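Alpha/beta hydrolase (Enterobacter asburiae, PDB 6KMO) probably hydrolyses ester bonds, acting as an esterase or lipase of the alpha/beta hydrolase family. Local coordinates at residues S230-M233 with M234-F237; A161-G164 with Q165-G168; P116-E119 with R120-R123; P26-A30 with G31-F35. The protein carries 2 engineered substitutions. All coordinates share one frame; numbering follows the deposited sequence.

Contact 1: S230-M233 with M234-F237; sequences SKNM and MKWF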
loop_
_atom_site.group_PDB
_atom_site.type_symbol
_atom_site.label_atom_id
_atom_site.label_comp_id
_atom_site.label_asym_id
_atom_site.label_seq_id
_atom_site.Cartn_x
_atom_site.Cartn_y
_atom_site.Cartn_z
ATOM N N SER A 230 -2.707 20.878 -10.681
ATOM C CA SER A 230 -1.637 21.425 -11.496
ATOM C C SER A 230 -0.604 22.169 -10.656
ATOM O O SER A 230 -0.844 22.544 -9.507
ATOM C CB SER A 230 -2.203 22.397 -12.528
ATOM O OG SER A 230 -2.656 23.555 -11.845
ATOM N N LYS A 231 0.563 22.404 -11.253
ATOM C CA LYS A 231 1.576 23.238 -10.611
ATOM C C LYS A 231 1.030 24.629 -10.316
ATOM O O LYS A 231 1.239 25.165 -9.223
ATOM C CB LYS A 231 2.830 23.318 -11.488
ATOM C CG LYS A 231 3.945 24.166 -10.887
ATOM C CD LYS A 231 5.168 24.228 -11.801
ATOM C CE LYS A 231 5.911 22.921 -11.827
ATOM N NZ LYS A 231 7.185 23.055 -12.609
ATOM N N ASN A 232 0.317 25.233 -11.273
ATOM C CA ASN A 232 -0.206 26.576 -11.031
ATOM C C ASN A 232 -1.250 26.584 -9.921
ATOM O O ASN A 232 -1.342 27.566 -9.177
ATOM C CB ASN A 232 -0.784 27.159 -12.319
ATOM C CG ASN A 232 0.283 27.668 -13.245
ATOM O OD1 ASN A 232 1.417 27.846 -12.859
ATOM N ND2 ASN A 232 -0.094 27.905 -14.491
ATOM N N MET A 233 -2.050 25.529 -9.799
ATOM C CA MET A 233 -2.972 25.435 -8.668
ATOM C C MET A 233 -2.199 25.417 -7.354
ATOM O O MET A 233 -2.558 26.111 -6.397
ATOM C CB MET A 233 -3.850 24.191 -8.795
ATOM C CG MET A 233 -5.000 24.330 -9.806
ATOM S SD MET A 233 -5.754 22.719 -10.384
ATOM C CE MET A 233 -6.525 22.161 -8.875
ATOM N N MET A 234 -1.141 24.613 -7.276
ATOM C CA MET A 234 -0.363 24.531 -6.046
ATOM C C MET A 234 0.248 25.880 -5.684
ATOM O O MET A 234 0.270 26.266 -4.507
ATOM C CB MET A 234 0.717 23.461 -6.154
ATOM C CG MET A 234 0.221 22.027 -5.901
ATOM S SD MET A 234 -0.716 21.725 -4.306
ATOM C CE MET A 234 0.399 22.609 -3.121
ATOM N N LYS A 235 0.756 26.615 -6.679
ATOM C CA LYS A 235 1.315 27.934 -6.398
ATOM C C LYS A 235 0.243 28.882 -5.877
ATOM O O LYS A 235 0.491 29.664 -4.945
ATOM C CB LYS A 235 1.973 28.506 -7.652
ATOM C CG LYS A 235 3.268 27.818 -8.033
ATOM C CD LYS A 235 3.847 28.391 -9.328
ATOM C CE LYS A 235 5.171 27.753 -9.651
ATOM N NZ LYS A 235 5.760 28.297 -10.923
ATOM N N TRP A 236 -0.961 28.808 -6.452
ATOM C CA TRP A 236 -2.080 29.641 -6.020
ATOM C C TRP A 236 -2.506 29.289 -4.598
ATOM O O TRP A 236 -2.794 30.171 -3.778
ATOM C CB TRP A 236 -3.241 29.466 -7.000
ATOM C CG TRP A 236 -4.413 30.354 -6.793
ATOM C CD1 TRP A 236 -4.451 31.713 -6.911
ATOM C CD2 TRP A 236 -5.747 29.949 -6.476
ATOM N NE1 TRP A 236 -5.713 32.175 -6.669
ATOM C CE2 TRP A 236 -6.534 31.110 -6.401
ATOM C CE3 TRP A 236 -6.356 28.708 -6.243
ATOM C CZ2 TRP A 236 -7.886 31.078 -6.115
ATOM C CZ3 TRP A 236 -7.701 28.688 -5.948
ATOM C CH2 TRP A 236 -8.448 29.860 -5.891
ATOM N N PHE A 237 -2.603 28.001 -4.300
ATOM C CA PHE A 237 -2.964 27.584 -2.951
ATOM C C PHE A 237 -1.960 28.115 -1.937
ATOM O O PHE A 237 -2.338 28.732 -0.932
ATOM C CB PHE A 237 -3.028 26.057 -2.888
ATOM C CG PHE A 237 -4.160 25.415 -3.675
ATOM C CD1 PHE A 237 -5.409 26.010 -3.810
ATOM C CD2 PHE A 237 -3.969 24.162 -4.239
ATOM C CE1 PHE A 237 -6.425 25.385 -4.509
ATOM C CE2 PHE A 237 -4.990 23.518 -4.927
ATOM C CZ PHE A 237 -6.217 24.131 -5.063
HETATM O O HOH W 1 3.989 27.357 -12.951
#

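Contact 2: A161-G164 with Q165-G168; sequences AEHG and QEIG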
loop_
_atom_site.group_PDB
_atom_site.type_symbol
_atom_site.label_atom_id
_atom_site.label_comp_id
_atom_site.label_asym_id
_atom_site.label_seq_id
_atom_site.Cartn_x
_atom_site.Cartn_y
_atom_site.Cartn_z
ATOM N N ALA A 161 -7.894 14.898 23.128
ATOM C CA ALA A 161 -7.070 14.111 24.030
ATOM C C ALA A 161 -7.530 14.256 25.475
ATOM O O ALA A 161 -7.542 13.274 26.226
ATOM C CB ALA A 161 -5.614 14.549 23.912
ATOM N N GLU A 162 -7.921 15.461 25.880
ATOM C CA GLU A 162 -8.231 15.743 27.277
ATOM C C GLU A 162 -9.707 15.560 27.599
ATOM O O GLU A 162 -10.039 15.226 28.746
ATOM C CB GLU A 162 -7.782 17.166 27.625
ATOM C CG GLU A 162 -6.260 17.366 27.536
ATOM C CD GLU A 162 -5.795 18.813 27.666
ATOM O OE1 GLU A 162 -4.561 19.014 27.721
ATOM O OE2 GLU A 162 -6.639 19.736 27.694
ATOM N N HIS A 163 -10.603 15.742 26.625
ATOM C CA HIS A 163 -12.045 15.752 26.876
ATOM C C HIS A 163 -12.814 14.775 25.998
ATOM O O HIS A 163 -14.038 14.899 25.857
ATOM C CB HIS A 163 -12.600 17.153 26.682
ATOM C CG HIS A 163 -11.916 18.173 27.520
ATOM N ND1 HIS A 163 -12.176 18.321 28.865
ATOM C CD2 HIS A 163 -10.961 19.084 27.215
ATOM C CE1 HIS A 163 -11.416 19.285 29.351
ATOM N NE2 HIS A 163 -10.672 19.766 28.371
ATOM N N GLY A 164 -12.127 13.799 25.414
ATOM C CA GLY A 164 -12.767 12.897 24.473
ATOM C C GLY A 164 -13.972 12.159 25.021
ATOM O O GLY A 164 -14.862 11.782 24.261
ATOM N N GLN A 165 -14.012 11.926 26.329
ATOM C CA GLN A 165 -15.207 11.313 26.913
ATOM C C GLN A 165 -16.483 12.055 26.526
ATOM O O GLN A 165 -17.543 11.431 26.370
ATOM C CB GLN A 165 -15.037 11.261 28.427
ATOM C CG GLN A 165 -16.147 10.589 29.193
ATOM C CD GLN A 165 -16.006 10.835 30.683
ATOM O OE1 GLN A 165 -16.943 11.284 31.346
ATOM N NE2 GLN A 165 -14.823 10.553 31.214
ATOM N N GLU A 166 -16.407 13.368 26.324
ATOM C CA GLU A 166 -17.604 14.120 25.966
ATOM C C GLU A 166 -18.194 13.672 24.635
ATOM O O GLU A 166 -19.391 13.863 24.397
ATOM C CB GLU A 166 -17.322 15.618 25.931
ATOM C CG GLU A 166 -16.970 16.219 27.279
ATOM C CD GLU A 166 -16.921 17.734 27.242
ATOM O OE1 GLU A 166 -16.272 18.304 28.129
ATOM O OE2 GLU A 166 -17.546 18.340 26.344
ATOM N N ILE A 167 -17.385 13.086 23.748
ATOM C CA ILE A 167 -17.835 12.610 22.450
ATOM C C ILE A 167 -17.699 11.096 22.325
ATOM O O ILE A 167 -17.736 10.557 21.217
ATOM C CB ILE A 167 -17.131 13.345 21.288
ATOM C CG1 ILE A 167 -15.607 13.214 21.376
ATOM C CG2 ILE A 167 -17.569 14.787 21.257
ATOM C CD1 ILE A 167 -14.888 13.620 20.092
ATOM N N GLY A 168 -17.530 10.396 23.442
ATOM C CA GLY A 168 -17.467 8.954 23.416
ATOM C C GLY A 168 -16.171 8.399 22.880
ATOM O O GLY A 168 -16.160 7.284 22.338
HETATM O O HOH W 2 -11.899 12.494 28.320
HETATM O O HOH W 3 -14.622 17.076 29.715
#

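Contact 3: P116-E119 with R120-R123; sequences PTHE and RLIR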
loop_
_atom_site.group_PDB
_atom_site.type_symbol
_atom_site.label_atom_id
_atom_site.label_comp_id
_atom_site.label_asym_id
_atom_site.label_seq_id
_atom_site.Cartn_x
_atom_site.Cartn_y
_atom_site.Cartn_z
ATOM N N PRO A 116 -18.694 18.272 3.980
ATOM C CA PRO A 116 -19.449 17.516 2.962
ATOM C C PRO A 116 -18.584 17.017 1.815
ATOM O O PRO A 116 -18.759 15.876 1.371
ATOM C CB PRO A 116 -20.543 18.505 2.517
ATOM C CG PRO A 116 -20.720 19.391 3.693
ATOM C CD PRO A 116 -19.339 19.553 4.309
ATOM N N THR A 117 -17.649 17.832 1.322
ATOM C CA THR A 117 -16.797 17.365 0.239
ATOM C C THR A 117 -15.974 16.142 0.643
ATOM O O THR A 117 -15.654 15.296 -0.210
ATOM C CB THR A 117 -15.824 18.448 -0.258
ATOM O OG1 THR A 117 -15.042 18.967 0.819
ATOM C CG2 THR A 117 -16.537 19.577 -0.996
ATOM N N HIS A 118 -15.595 16.040 1.908
ATOM C CA HIS A 118 -14.737 14.960 2.387
ATOM C C HIS A 118 -15.492 13.842 3.085
ATOM O O HIS A 118 -14.865 12.866 3.526
ATOM C CB HIS A 118 -13.673 15.526 3.338
ATOM C CG HIS A 118 -12.571 16.245 2.616
ATOM N ND1 HIS A 118 -12.791 17.384 1.871
ATOM C CD2 HIS A 118 -11.253 15.966 2.495
ATOM C CE1 HIS A 118 -11.653 17.772 1.325
ATOM N NE2 HIS A 118 -10.705 16.926 1.690
ATOM N N GLU A 119 -16.829 13.915 3.146
ATOM C CA GLU A 119 -17.586 12.988 3.980
ATOM C C GLU A 119 -17.439 11.536 3.536
ATOM O O GLU A 119 -17.291 10.638 4.371
ATOM C CB GLU A 119 -19.063 13.397 4.042
ATOM C CG GLU A 119 -19.852 12.462 4.929
ATOM C CD GLU A 119 -21.234 12.953 5.261
ATOM O OE1 GLU A 119 -21.700 13.911 4.600
ATOM O OE2 GLU A 119 -21.835 12.393 6.206
ATOM N N ARG A 120 -17.476 11.268 2.231
ATOM C CA ARG A 120 -17.385 9.881 1.792
ATOM C C ARG A 120 -16.039 9.277 2.188
ATOM O O ARG A 120 -15.972 8.153 2.712
ATOM C CB ARG A 120 -17.623 9.793 0.290
ATOM C CG ARG A 120 -17.925 8.375 -0.184
ATOM C CD ARG A 120 -17.061 7.985 -1.361
ATOM N NE ARG A 120 -15.715 7.589 -0.942
ATOM C CZ ARG A 120 -14.578 8.132 -1.362
ATOM N NH1 ARG A 120 -14.536 9.179 -2.171
ATOM N NH2 ARG A 120 -13.449 7.594 -0.940
ATOM N N LEU A 121 -14.959 10.021 1.943
ATOM C CA LEU A 121 -13.624 9.589 2.342
ATOM C C LEU A 121 -13.549 9.352 3.840
ATOM O O LEU A 121 -13.007 8.340 4.290
ATOM C CB LEU A 121 -12.604 10.648 1.914
ATOM C CG LEU A 121 -11.185 10.535 2.473
ATOM C CD1 LEU A 121 -10.533 9.191 2.129
ATOM C CD2 LEU A 121 -10.322 11.691 1.954
ATOM N N ILE A 122 -14.064 10.293 4.636
ATOM C CA ILE A 122 -14.008 10.137 6.085
ATOM C C ILE A 122 -14.764 8.889 6.510
ATOM O O ILE A 122 -14.280 8.102 7.327
ATOM C CB ILE A 122 -14.542 11.395 6.788
ATOM C CG1 ILE A 122 -13.636 12.586 6.500
ATOM C CG2 ILE A 122 -14.641 11.148 8.280
ATOM C CD1 ILE A 122 -14.281 13.912 6.792
ATOM N N ARG A 123 -15.968 8.702 5.977
ATOM C CA ARG A 123 -16.739 7.515 6.328
ATOM C C ARG A 123 -16.000 6.240 5.942
ATOM O O ARG A 123 -16.018 5.253 6.692
ATOM C CB ARG A 123 -18.120 7.557 5.664
ATOM C CG ARG A 123 -19.082 8.577 6.266
ATOM C CD ARG A 123 -20.381 8.566 5.492
ATOM N NE ARG A 123 -21.391 9.466 6.028
ATOM C CZ ARG A 123 -22.669 9.139 6.235
ATOM N NH1 ARG A 123 -23.107 7.910 6.017
ATOM N NH2 ARG A 123 -23.497 10.066 6.695
HETATM O O HOH W 4 -18.305 13.287 0.117
HETATM O O HOH W 5 -15.226 12.293 -0.075
#

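Contact 4: P26-A30 with G31-F35; sequences PTPTA and GVQAF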
loop_
_atom_site.group_PDB
_atom_site.type_symbol
_atom_site.label_atom_id
_atom_site.label_comp_id
_atom_site.label_asym_id
_atom_site.label_seq_id
_atom_site.Cartn_x
_atom_site.Cartn_y
_atom_site.Cartn_z
ATOM N N PRO A 26 4.928 5.862 -16.148
ATOM C CA PRO A 26 3.707 6.195 -15.396
ATOM C C PRO A 26 2.560 6.526 -16.337
ATOM O O PRO A 26 2.688 7.375 -17.218
ATOM C CB PRO A 26 4.107 7.428 -14.581
ATOM C CG PRO A 26 5.597 7.422 -14.576
ATOM C CD PRO A 26 6.001 6.838 -15.885
ATOM N N THR A 27 1.438 5.836 -16.162
ATOM C CA THR A 27 0.211 6.105 -16.898
ATOM C C THR A 27 -0.964 5.947 -15.946
ATOM O O THR A 27 -0.895 5.142 -15.009
ATOM C CB THR A 27 0.032 5.140 -18.081
ATOM O OG1 THR A 27 -0.213 3.817 -17.602
ATOM C CG2 THR A 27 1.276 5.117 -18.941
ATOM N N PRO A 28 -2.036 6.715 -16.129
ATOM C CA PRO A 28 -3.224 6.511 -15.299
ATOM C C PRO A 28 -3.847 5.160 -15.577
ATOM O O PRO A 28 -3.742 4.621 -16.679
ATOM C CB PRO A 28 -4.170 7.632 -15.749
ATOM C CG PRO A 28 -3.301 8.651 -16.420
ATOM C CD PRO A 28 -2.221 7.833 -17.077
ATOM N N THR A 29 -4.537 4.615 -14.581
ATOM C CA THR A 29 -5.387 3.475 -14.865
ATOM C C THR A 29 -6.499 3.891 -15.830
ATOM O O THR A 29 -6.747 5.076 -16.061
ATOM C CB THR A 29 -6.057 2.934 -13.611
ATOM O OG1 THR A 29 -6.907 3.955 -13.087
ATOM C CG2 THR A 29 -5.046 2.482 -12.585
ATOM N N ALA A 30 -7.195 2.898 -16.360
ATOM C CA ALA A 30 -8.280 3.195 -17.293
ATOM C C ALA A 30 -9.357 4.044 -16.639
ATOM O O ALA A 30 -9.873 4.981 -17.256
ATOM C CB ALA A 30 -8.857 1.896 -17.838
ATOM N N GLY A 31 -9.718 3.736 -15.392
ATOM C CA GLY A 31 -10.735 4.508 -14.709
ATOM C C GLY A 31 -10.291 5.928 -14.417
ATOM O O GLY A 31 -11.080 6.868 -14.513
ATOM N N VAL A 32 -9.029 6.105 -14.032
ATOM C CA VAL A 32 -8.534 7.456 -13.791
ATOM C C VAL A 32 -8.454 8.234 -15.093
ATOM O O VAL A 32 -8.778 9.431 -15.129
ATOM C CB VAL A 32 -7.191 7.394 -13.037
ATOM C CG1 VAL A 32 -6.527 8.775 -12.989
ATOM C CG2 VAL A 32 -7.426 6.863 -11.625
ATOM N N GLN A 33 -8.042 7.572 -16.177
ATOM C CA GLN A 33 -8.001 8.232 -17.477
ATOM C C GLN A 33 -9.392 8.670 -17.913
ATOM O O GLN A 33 -9.556 9.775 -18.440
ATOM C CB GLN A 33 -7.376 7.308 -18.515
ATOM C CG GLN A 33 -7.169 8.006 -19.849
ATOM C CD GLN A 33 -6.139 9.101 -19.774
ATOM O OE1 GLN A 33 -4.976 8.847 -19.475
ATOM N NE2 GLN A 33 -6.559 10.325 -20.032
ATOM N N ALA A 34 -10.408 7.842 -17.674
ATOM C CA ALA A 34 -11.774 8.224 -18.028
ATOM C C ALA A 34 -12.186 9.481 -17.279
ATOM O O ALA A 34 -12.809 10.390 -17.852
ATOM C CB ALA A 34 -12.736 7.076 -17.733
ATOM N N PHE A 35 -11.843 9.561 -15.994
ATOM C CA PHE A 35 -12.147 10.747 -15.207
ATOM C C PHE A 35 -11.410 11.959 -15.751
ATOM O O PHE A 35 -11.996 13.033 -15.910
ATOM C CB PHE A 35 -11.766 10.496 -13.741
ATOM C CG PHE A 35 -11.795 11.728 -12.896
ATOM C CD1 PHE A 35 -12.986 12.214 -12.402
ATOM C CD2 PHE A 35 -10.632 12.424 -12.612
ATOM C CE1 PHE A 35 -13.015 13.363 -11.630
ATOM C CE2 PHE A 35 -10.672 13.574 -11.848
ATOM C CZ PHE A 35 -11.864 14.035 -11.355
HETATM O O HOH W 6 -4.105 5.860 -19.388
#

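Contact 1: S230-M233 with M234-F237
Phe-237 folds back over the carbonyl of Met-233 on the tight side of this helical turn. The oxygen of Met-233 lies 3.1 Å above the plane of the Phe-237 ring, offset toward its rim. The same oxygen accepts from Phe-237 N at 2.8 Å. The ring reaches this place because its CG sits beside the backbone N and anti to the carbonyl carbon (chi1 -68°). Further out, Phe-237 CE2 meets Met-233 CB at 4.1 Å. Met-234 is also buried. Its chain bends twice, leaves the turn and packs on Tyr-220 of helix 218-222 and on Leu-229. It lies near, without touching, the probable nucleophile elbow at Gly-178, Ser-180 and Gly-182.

The start of helix 231-241 is closed by a capping box. Ser-230 is the N-cap, and its OG accepts from Met-233 N at 2.9 Å. In return Ser-230 N makes a weak bond to Met-233 SD at 3.6 Å. The backbone oxygen of Ser-230 then takes the N-H of Met-234.

The other side is looser and wetter. The aliphatic parts of Lys-231 and Lys-235 run along one another, with Lys-231 CG 4.0 Å from Lys-235 CE. Their ammonium groups do not touch. Lys-231 NZ is bonded to Asn-221 OD1. Lys-235 is extended beyond CG, and its NZ donates to a water at 2.9 Å. That water donates to Asn-232 OD1 at 2.6 Å, bridging two exposed side chains.

Contact 2: A161-G164 with Q165-G168
The Glu-166 chain runs next to the imidazole of His-163 at the end of a helix. Glu-166 CB rests 3.4 Å from His-163 O, and Glu-166 CG follows at 3.5 Å from the same oxygen. CG stands beside the backbone N (chi1 -66°), which keeps the chain near that carbonyl. Beyond CG the chain is extended. At the tip, Glu-166 OE1 comes 4.1 Å from His-163 CB, and the carboxylate is turned 61° from the imidazole plane. The two groups are joined by a water. It donates to Glu-166 OE1 at 2.6 Å and is bonded to His-163 ND1 at 2.9 Å. Glu-166 OE2 has a long, weak ion pair with Lys-76 NZ.

The backbone here tightens into a 3-10 turn. Glu-166 N donates to His-163 O at 2.9 Å. Ile-167 N reaches Gly-164 O at 2.9 Å. Gly-168 then takes a positive phi of 75° as the chain turns off.

This surface turn links helix 148-163 to strand 169-170. His-163 meets the ring of Trp-159 one turn back in the helix. Lys-91 of strand 83-92 bonds Ile-167 O, and Gly-168 pairs through its backbone with Leu-99 of strand 99-105.

Contact 3: P116-E119 with R120-R123
Glu-119 and Arg-123 lie one helical turn apart, and their side chains leave the helix together. Their carboxylate and guanidinium planes are 58° apart. The guanidinium presents its NE and NH2 edge, and Glu-119 OE2 sits at that edge, near the plane. Arg-123 NH2 is 2.9 Å from Glu-119 OE2, and Arg-123 NE is 3.0 Å from the same oxygen, a salt bridge. Both donors come from one face of the carboxylate, well above its plane, and both bonds are bent. Glu-119 reaches along the helix because its CG is anti to the backbone N (chi1 -179°). The far nitrogen, Arg-123 NH1, is bonded to Pro-69 O.

On the buried side Ile-122 lies against the previous turn. Its CG1 is 3.2 Å from His-118 O, and its CD1 is 3.9 Å from His-118 CB. Both residues also pack on Phe-104 of strand 99-105. His-118 ND1 donates to Thr-117 OG1 at 2.9 Å, with that oxygen in the ring plane. Together with the bond of NE2 to Asn-179 ND2, this helps fix the ring's rotation.

Helix 115-129, the crossover of a beta-alpha-beta unit, is kinked here. Arg-120 N and Leu-121 N lack their bonds to the turn before. Each donates to a water instead, at 3.0 Å from Arg-120 N and 3.1 Å from Leu-121 N. The waters bridge to the oxygens of Pro-116 and Thr-117. Two nitrogens on one carboxylate oxygen probably pin the arginine's rotation, while the waters satisfy the backbone donors left by the kink.

Contact 4: P26-A30 with G31-F35
Thr-29 OG1 is held by two partners. It accepts from Val-32 N at 3.2 Å, and it is hydrogen-bonded to Glu-318 OE2. Thr-29 is the N-cap of helix 30-41, and the bond from Val-32 N is its capping bond. Thr-29 OG1 lies between its backbone N and carbonyl carbon (chi1 63°), facing the first turn. Val-32 CG2 packs against this hydroxyl, 3.3 Å from Thr-29 OG1. The backbone oxygen of Thr-29 takes Gln-33 N at 2.8 Å, and Ala-34 N closes the next bond to Ala-30 O.

Pro-28 lies across the start of the helix. Its CB touches Val-32 CG1 at 3.8 Å, and its CG is 3.5 Å from Gln-33 OE1. A water donates to Gln-33 OE1 at 3.1 Å and to Pro-28 O at 3.0 Å, while Gln-33 NE2 is bonded to Asn-37 OD1. Val-32 and Thr-29 both rest on Met-305 of strand 305-306.

Two carboxylates, Glu-318 and Asp-291 of the second subunit, meet the start of the helix. Their negative charge would probably be favoured by the helix dipole. The bond from Ala-30 N to Asp-291 OD2 of the second subunit ties the cap to the subunit contact.

Overall arrangement
Along the chain the order is contact 4, contact 3, contact 2, contact 1. All four are local contacts within or at the ends of helices, and none touches another. Contact 3 lies nearest the centre of the chain, on helix 115-129 beside the sheet. It is about 22 to 23 Å from each of the others, centre to centre. Contact 2, after helix 148-163, lies across the chain's centre from contacts 1 and 4, about 38 Å and 42 Å away between centres. Contacts 1 and 4 are about 22 Å apart between centres. Contacts 1, 2 and 3 belong to the alpha/beta hydrolase fold, with 1 and 3 near the probable nucleophile elbow. Contact 4 lies at the subunit interface.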